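Local coordinates for protein beta-gamma-crystallin (Geodia cydonium, PDB 4IAU) that is of unknown function but binds calcium and belongs to the beta/gamma-crystallin family, with two Greek-key domains joined across an unusual interface, at residues Ile40-Ala45 with Thr87-Val92; Tyr126-Tyr129 with Gly133-Thr136. All coordinates share one frame; numbering follows the deposited sequence. Where two conformers were deposited one is given.

Contact 1. Residues Ile40-Ala45 with Thr87-Val92; sequences IFYQQA and TLYKHV. With CA (calcium ion), chain B.
Ile40 and Tyr89 reach toward each other from opposite directions between two Greek-key domains of the beta/gamma-crystallin fold, where strand 38-42 of one faces strand 86-89 of the other without sharing a sheet: the CA atoms of Ile40 and Tyr89 stay 11.9 Å apart. The contact is small, 74 Å² in all, buried, and made by side chains alone. Its apolar part is Ile40 CD1 against Tyr89 CZ at 4.1 Å; the same methyl makes a van der Waals approach to the hydroxyl, with Ile40 CD1 3.6 Å from Tyr89 OH. CG1 of Ile40 lies anti to its carbonyl carbon (chi1 -44°) and CD1 continues the chain extended (chi2 173°), which lets the longer branch span the gap. The methyl comes obliquely at the phenol end of the ring. Leu117 of strand 115-118 touches both Ile40 and Tyr89, and Arg77 of strand 75-78 also lies against Tyr89.

Tyr42 OH is a looser neighbour of the same ring, 4.4 Å from Tyr89 CE1; its hydrogen bond goes to Phe94 O, linking strand 38-42 to the loop after strand 86-89. Metal binding occupies the residue after Tyr89. Lys90 binds the calcium ion through its backbone O, as Gly112 does, while Ser114 OG and Asp154 OD1 bind by their side chains. Lys90 O lies 2.3 Å from the calcium ion, and a water oxygen is a further ligand at 2.4 Å.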
loop_
_atom_site.group_PDB
_atom_site.type_symbol
_atom_site.label_atom_id
_atom_site.label_comp_id
_atom_site.label_asym_id
_atom_site.label_seq_id
_atom_site.Cartn_x
_atom_site.Cartn_y
_atom_site.Cartn_z
ATOM N N ILE A 40 5.522 -2.264 1.870
ATOM C CA ILE A 40 5.827 -0.882 1.543
ATOM C C ILE A 40 6.516 -0.284 2.752
ATOM O O ILE A 40 6.094 -0.473 3.902
ATOM C CB ILE A 40 4.578 -0.043 1.165
ATOM C CG1 ILE A 40 3.665 -0.812 0.235
ATOM C CG2 ILE A 40 5.025 1.279 0.546
ATOM C CD1 ILE A 40 2.357 -0.192 -0.083
ATOM N N PHE A 41 7.597 0.441 2.484
ATOM C CA PHE A 41 8.449 1.103 3.459
ATOM C C PHE A 41 8.361 2.600 3.258
ATOM O O PHE A 41 8.312 3.065 2.111
ATOM C CB PHE A 41 9.901 0.626 3.364
ATOM C CG PHE A 41 10.000 -0.895 3.486
ATOM C CD1 PHE A 41 9.764 -1.670 2.345
ATOM C CD2 PHE A 41 10.282 -1.493 4.712
ATOM C CE1 PHE A 41 9.755 -3.049 2.514
ATOM C CE2 PHE A 41 10.234 -2.863 4.849
ATOM C CZ PHE A 41 9.950 -3.616 3.740
ATOM N N TYR A 42 8.385 3.359 4.373
ATOM C CA TYR A 42 8.157 4.779 4.322
ATOM C C TYR A 42 9.205 5.510 5.153
ATOM O O TYR A 42 9.588 5.059 6.229
ATOM C CB TYR A 42 6.775 5.121 4.891
ATOM C CG TYR A 42 5.640 4.379 4.223
ATOM C CD1 TYR A 42 5.275 3.114 4.637
ATOM C CD2 TYR A 42 4.932 4.934 3.162
ATOM C CE1 TYR A 42 4.259 2.414 4.026
ATOM C CE2 TYR A 42 3.876 4.264 2.545
ATOM C CZ TYR A 42 3.523 2.992 2.998
ATOM O OH TYR A 42 2.489 2.282 2.467
ATOM N N GLN A 43 9.570 6.701 4.671
ATOM C CA GLN A 43 10.561 7.520 5.363
ATOM C C GLN A 43 10.054 8.104 6.667
ATOM O O GLN A 43 10.854 8.357 7.587
ATOM C CB GLN A 43 11.004 8.626 4.377
ATOM C CG GLN A 43 12.047 9.550 4.925
ATOM C CD GLN A 43 12.562 10.486 3.876
ATOM O OE1 GLN A 43 11.799 10.936 2.992
ATOM N NE2 GLN A 43 13.832 10.796 3.943
ATOM N N GLN A 44 8.748 8.381 6.765
ATOM C CA GLN A 44 8.138 8.919 7.954
ATOM C C GLN A 44 7.303 7.866 8.653
ATOM O O GLN A 44 6.800 6.918 8.041
ATOM C CB GLN A 44 7.219 10.112 7.630
ATOM C CG GLN A 44 7.866 11.213 6.833
ATOM C CD GLN A 44 6.876 12.284 6.439
ATOM O OE1 GLN A 44 5.770 11.988 5.979
ATOM N NE2 GLN A 44 7.277 13.539 6.625
ATOM N N ALA A 45 7.090 8.081 9.958
ATOM C CA ALA A 45 6.139 7.264 10.738
ATOM C C ALA A 45 4.747 7.392 10.161
ATOM O O ALA A 45 4.415 8.313 9.419
ATOM C CB ALA A 45 6.169 7.699 12.190
ATOM N N THR A 87 -5.986 -2.851 -2.422
ATOM C CA THR A 87 -5.884 -1.968 -1.252
ATOM C C THR A 87 -5.841 -0.523 -1.755
ATOM O O THR A 87 -5.151 -0.228 -2.717
ATOM C CB THR A 87 -4.656 -2.281 -0.379
ATOM O OG1 THR A 87 -4.768 -3.582 0.133
ATOM C CG2 THR A 87 -4.526 -1.368 0.816
ATOM N N LEU A 88 -6.630 0.326 -1.077
ATOM C CA LEU A 88 -6.737 1.744 -1.344
ATOM C C LEU A 88 -5.991 2.538 -0.258
ATOM O O LEU A 88 -5.982 2.101 0.898
ATOM C CB LEU A 88 -8.190 2.175 -1.372
ATOM C CG LEU A 88 -9.078 1.351 -2.307
ATOM C CD1 LEU A 88 -10.507 1.900 -2.222
ATOM C CD2 LEU A 88 -8.567 1.386 -3.719
ATOM N N TYR A 89 -5.463 3.681 -0.629
ATOM C CA TYR A 89 -4.661 4.497 0.286
ATOM C C TYR A 89 -5.093 5.949 0.217
ATOM O O TYR A 89 -5.451 6.481 -0.855
ATOM C CB TYR A 89 -3.185 4.383 -0.082
ATOM C CG TYR A 89 -2.660 2.991 -0.003
ATOM C CD1 TYR A 89 -2.120 2.487 1.166
ATOM C CD2 TYR A 89 -2.674 2.136 -1.115
ATOM C CE1 TYR A 89 -1.616 1.183 1.244
ATOM C CE2 TYR A 89 -2.194 0.851 -1.046
ATOM C CZ TYR A 89 -1.664 0.370 0.145
ATOM O OH TYR A 89 -1.195 -0.927 0.154
ATOM N N LYS A 90 -5.063 6.596 1.377
ATOM C CA LYS A 90 -5.495 7.998 1.482
ATOM C C LYS A 90 -4.563 8.934 0.729
ATOM O O LYS A 90 -5.007 9.916 0.150
ATOM C CB LYS A 90 -5.548 8.401 2.950
ATOM C CG LYS A 90 -6.032 9.821 3.170
ATOM C CD LYS A 90 -6.091 10.208 4.626
ATOM C CE LYS A 90 -6.638 11.590 4.816
ATOM N NZ LYS A 90 -6.603 11.973 6.270
ATOM N N HIS A 91 -3.257 8.680 0.720
ATOM C CA HIS A 91 -2.294 9.578 0.087
ATOM C C HIS A 91 -1.745 8.949 -1.197
ATOM O O HIS A 91 -1.829 7.731 -1.393
ATOM C CB HIS A 91 -1.170 9.923 1.013
ATOM C CG HIS A 91 -1.576 10.553 2.272
ATOM N ND1 HIS A 91 -2.553 11.510 2.334
ATOM C CD2 HIS A 91 -1.161 10.322 3.518
ATOM C CE1 HIS A 91 -2.707 11.864 3.600
ATOM N NE2 HIS A 91 -1.875 11.176 4.354
ATOM N N VAL A 92 -1.205 9.815 -2.033
ATOM C CA VAL A 92 -0.419 9.333 -3.164
ATOM C C VAL A 92 0.707 8.440 -2.628
ATOM O O VAL A 92 1.091 8.472 -1.459
ATOM C CB VAL A 92 0.147 10.465 -4.008
ATOM C CG1 VAL A 92 -0.958 11.288 -4.671
ATOM C CG2 VAL A 92 1.114 11.373 -3.215
HETATM CA CA CA B . -6.196 11.769 -0.467
HETATM O O HOH W 1 -7.074 12.800 1.452
#

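Contact 2. Residues Tyr126-Tyr129 with Gly133-Thr136; sequences YEQY and GPST
Ser135 CB sits over one face of the Tyr126 ring in a CH-pi contact, 3.6 Å from the ring centroid and 16° off the ring normal. The nearest ring atom is Tyr126 CE2, 3.5 Å from Ser135 CB, and the methylene lies somewhat toward the rim. Gly133 O comes in at the ring edge, in its plane, 3.7 Å from Tyr126 CD2; the phenol ring is thus met both over a face and along its rim by the returning chain. Farther out, Gln128 extends its amide over the turn, with Gln128 NE2 3.5 Å from Gly133 CA, where the backbone has a positive phi (81°).

A water bridges the two chains at the mouth of the loop: it accepts from Glu127 N at 3.0 Å and donates to Pro134 O at 2.7 Å. Beyond these, Ser135 OG, set between its own backbone N and carbonyl carbon (chi1 60°), is hydrogen-bonded to Arg124 NE, which helps fix the serine beside the ring. The Glu127 side chain has its partner outside the two segments, OE2 accepting from Ala152 N.

This is the folded hairpin of a beta/gamma-crystallin Greek key, in which Gly133 comes back against the Tyr126 ring, at the surface of the calcium-binding domain. Strand 123-126 leads into it and strand 135-138, at the border of their antiparallel sheet, leads out; strand 158-161 flanks 123-126 on the other side, its Ser158 and Glu160 touching Tyr126, while Thr136 OG1 bonds to Leu149 O of helix 146-149.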
loop_
_atom_site.group_PDB
_atom_site.type_symbol
_atom_site.label_atom_id
_atom_site.label_comp_id
_atom_site.label_asym_id
_atom_site.label_seq_id
_atom_site.Cartn_x
_atom_site.Cartn_y
_atom_site.Cartn_z
ATOM N N TYR A 126 -16.012 4.001 -9.237
ATOM C CA TYR A 126 -17.087 4.990 -9.280
ATOM C C TYR A 126 -16.810 6.150 -8.363
ATOM O O TYR A 126 -16.220 6.000 -7.277
ATOM C CB TYR A 126 -18.403 4.339 -8.832
ATOM C CG TYR A 126 -18.877 3.192 -9.626
ATOM C CD1 TYR A 126 -18.386 1.914 -9.363
ATOM C CD2 TYR A 126 -19.872 3.317 -10.612
ATOM C CE1 TYR A 126 -18.851 0.827 -10.101
ATOM C CE2 TYR A 126 -20.335 2.239 -11.340
ATOM C CZ TYR A 126 -19.812 0.989 -11.079
ATOM O OH TYR A 126 -20.225 -0.128 -11.740
ATOM N N GLU A 127 -17.266 7.346 -8.747
ATOM C CA GLU A 127 -17.131 8.578 -7.982
ATOM C C GLU A 127 -18.456 8.892 -7.236
ATOM O O GLU A 127 -18.633 9.984 -6.747
ATOM C CB GLU A 127 -16.704 9.701 -8.851
ATOM C CG GLU A 127 -15.286 9.549 -9.383
ATOM C CD GLU A 127 -14.805 10.813 -10.106
ATOM O OE1 GLU A 127 -15.506 11.836 -10.137
ATOM O OE2 GLU A 127 -13.721 10.737 -10.693
ATOM N N GLN A 128 -19.341 7.911 -7.152
ATOM C CA GLN A 128 -20.523 7.949 -6.294
ATOM C C GLN A 128 -20.597 6.679 -5.511
ATOM O O GLN A 128 -20.005 5.665 -5.929
ATOM C CB GLN A 128 -21.783 8.113 -7.171
ATOM C CG GLN A 128 -21.875 9.435 -7.856
ATOM C CD GLN A 128 -23.073 9.531 -8.762
ATOM O OE1 GLN A 128 -24.233 9.376 -8.306
ATOM N NE2 GLN A 128 -22.763 9.801 -10.020
ATOM N N TYR A 129 -21.292 6.679 -4.385
ATOM C CA TYR A 129 -21.478 5.467 -3.619
ATOM C C TYR A 129 -22.345 4.481 -4.397
ATOM O O TYR A 129 -23.152 4.819 -5.290
ATOM C CB TYR A 129 -22.122 5.807 -2.277
ATOM C CG TYR A 129 -21.308 6.700 -1.400
ATOM C CD1 TYR A 129 -19.986 6.374 -1.087
ATOM C CD2 TYR A 129 -21.853 7.848 -0.862
ATOM C CE1 TYR A 129 -19.228 7.196 -0.267
ATOM C CE2 TYR A 129 -21.098 8.648 -0.037
ATOM C CZ TYR A 129 -19.783 8.337 0.240
ATOM O OH TYR A 129 -19.028 9.101 1.120
ATOM N N GLY A 133 -23.499 6.169 -11.335
ATOM C CA GLY A 133 -22.736 7.033 -12.205
ATOM C C GLY A 133 -21.763 6.320 -13.108
ATOM O O GLY A 133 -21.748 5.083 -13.212
ATOM N N PRO A 134 -20.922 7.092 -13.795
ATOM C CA PRO A 134 -19.927 6.499 -14.707
ATOM C C PRO A 134 -18.822 5.782 -13.929
ATOM O O PRO A 134 -18.544 6.093 -12.767
ATOM C CB PRO A 134 -19.332 7.687 -15.466
ATOM C CG PRO A 134 -20.281 8.838 -15.186
ATOM C CD PRO A 134 -20.907 8.549 -13.828
ATOM N N SER A 135 -18.197 4.828 -14.613
ATOM C CA SER A 135 -17.114 4.076 -14.017
ATOM C C SER A 135 -15.996 3.821 -14.990
ATOM O O SER A 135 -16.173 3.818 -16.194
ATOM C CB SER A 135 -17.589 2.772 -13.406
ATOM O OG SER A 135 -18.176 1.987 -14.391
ATOM N N THR A 136 -14.817 3.545 -14.445
ATOM C CA THR A 136 -13.663 3.115 -15.163
ATOM C C THR A 136 -13.286 1.701 -14.719
ATOM O O THR A 136 -13.472 1.345 -13.582
ATOM C CB THR A 136 -12.415 4.008 -15.040
ATOM O OG1 THR A 136 -12.135 4.212 -13.639
ATOM C CG2 THR A 136 -12.549 5.356 -15.653
HETATM O O HOH W 2 -19.557 7.408 -10.631
#

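Contact 1 lies near the middle of the chain, about 6 Å from its centre, whereas contact 2 lies at the surface, about 22 Å out; their centres are about 24 Å apart and they do not touch. Contact 1 brings together strands of two different sheets, far apart in sequence, through a few buried side-chain atoms. Contact 2 closes the loop between two consecutive strands of one sheet, and its larger, more exposed interface mixes ring, backbone and water. A tyrosine is central to both: one is met obliquely by a methyl, the other covered by a methylene. Segment 87-92 shares the calcium-binding Greek-key domain with both segments of contact 2, whereas 40-45 lies in the other domain.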